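Local coordinates for protein FMN-dependent nitronate monooxygenase (Shewanella oneidensis, PDB 5LSM) that probably uses a bound flavin mononucleotide to oxidise propionate 3-nitronate with molecular oxygen, a detoxifying reaction, at residues 250-255 against 310-315. Numbering follows the deposited sequence.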
# COMPACT_ATOMS: atom_id res chain seq x y z
N SER A 250 19.62 -4.16 -16.93
CA SER A 250 20.36 -5.36 -17.25
C SER A 250 19.47 -6.52 -17.71
O SER A 250 18.28 -6.59 -17.37
CB SER A 250 21.20 -5.81 -16.05
OG SER A 250 20.39 -6.11 -14.92
N ALA A 251 20.07 -7.42 -18.48
CA ALA A 251 19.37 -8.58 -19.03
C ALA A 251 18.71 -9.38 -17.93
O ALA A 251 17.59 -9.84 -18.08
CB ALA A 251 20.35 -9.45 -19.79
N ILE A 252 19.41 -9.53 -16.82
CA ILE A 252 18.94 -10.35 -15.73
C ILE A 252 17.81 -9.64 -14.96
O ILE A 252 16.80 -10.25 -14.64
CB ILE A 252 20.11 -10.75 -14.81
CG1 ILE A 252 19.88 -12.15 -14.26
CG2 ILE A 252 20.34 -9.75 -13.68
CD1 ILE A 252 21.07 -12.69 -13.49
N HIS A 253 17.94 -8.32 -14.79
CA HIS A 253 16.86 -7.47 -14.27
C HIS A 253 15.65 -7.45 -15.23
O HIS A 253 14.53 -7.67 -14.81
CB HIS A 253 17.38 -6.06 -14.04
CG HIS A 253 16.54 -5.22 -13.12
ND1 HIS A 253 15.25 -5.56 -12.76
CD2 HIS A 253 16.79 -4.04 -12.52
CE1 HIS A 253 14.75 -4.63 -11.97
NE2 HIS A 253 15.66 -3.68 -11.83
N ARG A 254 15.89 -7.28 -16.53
CA ARG A 254 14.82 -7.42 -17.54
C ARG A 254 14.06 -8.76 -17.48
O ARG A 254 12.83 -8.81 -17.70
CB ARG A 254 15.40 -7.24 -18.94
CG ARG A 254 15.80 -5.81 -19.27
CD ARG A 254 16.47 -5.71 -20.64
NE ARG A 254 16.58 -4.32 -21.08
CZ ARG A 254 15.61 -3.63 -21.67
NH1 ARG A 254 14.44 -4.20 -21.95
NH2 ARG A 254 15.80 -2.35 -22.00
N GLU A 255 14.78 -9.84 -17.22
CA GLU A 255 14.21 -11.19 -17.22
C GLU A 255 13.32 -11.39 -16.00
O GLU A 255 12.29 -12.05 -16.07
CB GLU A 255 15.33 -12.23 -17.21
CG GLU A 255 14.84 -13.67 -17.28
CD GLU A 255 15.66 -14.53 -18.24
OE1 GLU A 255 16.59 -14.00 -18.89
OE2 GLU A 255 15.35 -15.74 -18.36
N ALA A 310 29.22 -12.06 -9.04
CA ALA A 310 29.45 -13.50 -9.22
C ALA A 310 28.18 -14.23 -9.61
O ALA A 310 28.19 -15.08 -10.49
CB ALA A 310 30.02 -14.11 -7.94
N ALA A 311 27.08 -13.94 -8.91
CA ALA A 311 25.86 -14.71 -9.10
C ALA A 311 25.18 -14.33 -10.42
O ALA A 311 24.71 -15.20 -11.15
CB ALA A 311 24.92 -14.52 -7.92
N GLU A 312 25.25 -13.04 -10.78
CA GLU A 312 24.79 -12.58 -12.10
C GLU A 312 25.61 -13.21 -13.22
O GLU A 312 25.04 -13.70 -14.19
CB GLU A 312 24.82 -11.04 -12.22
CG GLU A 312 23.68 -10.35 -11.48
CD GLU A 312 23.59 -8.85 -11.75
OE1 GLU A 312 24.19 -8.37 -12.73
OE2 GLU A 312 22.89 -8.15 -10.98
N ARG A 313 26.93 -13.30 -13.06
CA ARG A 313 27.76 -13.93 -14.09
C ARG A 313 27.30 -15.37 -14.38
O ARG A 313 27.33 -15.80 -15.53
CB ARG A 313 29.25 -13.90 -13.70
N LEU A 314 26.77 -16.06 -13.37
CA LEU A 314 26.22 -17.40 -13.57
C LEU A 314 24.73 -17.39 -13.86
O LEU A 314 24.08 -18.43 -13.80
CB LEU A 314 26.47 -18.25 -12.32
CG LEU A 314 27.91 -18.35 -11.83
CD1 LEU A 314 27.95 -18.94 -10.43
CD2 LEU A 314 28.76 -19.17 -12.78
N GLY A 315 24.17 -16.22 -14.14
CA GLY A 315 22.78 -16.10 -14.55
C GLY A 315 21.76 -16.27 -13.44
O GLY A 315 20.57 -16.46 -13.71
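Ile252, in the first turn of helix 251-258, packs against Glu312 and Gly315 where helix 301-313 runs out in a Schellman motif. The chain is a TIM-barrel-type flavoprotein, and this surface contact joins two of its helices away from the annotated flavin site.

Between the segments the contact is wholly van der Waals, with no hydrogen bond and a modest 152 Å² buried. The two branches of Ile252 divide the work. CG2 lies against the carboxylate end of Glu312, 3.9 Å from Glu312 CD, while CD1 reaches the backbone of Gly315, 3.6 Å from Gly315 C. Glu312 CG sits 4.0 Å from both Ile252 CD1 and Ile252 CG2, so the aliphatic stem of the glutamate meets the fork of the isoleucine. The glutamate arrives there because CG is anti to its own carbonyl carbon (chi1 -75°) and the chain is extended beyond it.

Polar bonds lie within or beyond the segments. Glu312 OE2 forms a salt bridge with Arg308 NE and a hydrogen bond with Ser320 OG, which together hold the carboxylate beside Ile252. An alanine in place of Glu312 would be likely to leave Arg308 NE and Ser320 OG without this carboxylate partner and to uncover one flank of Ile252.

The C-terminal end of helix 301-313 and the N-terminal end of helix 251-258 are each capped. Gly315, at a positive phi of 75°, is the C-prime residue: the amide of the next residue bonds to Ala311 O, and Gly315 N to Glu312 O at 2.7 Å. On the other helix, Ser250 is the N-cap, its OG accepting from His253 N at 3.3 Å.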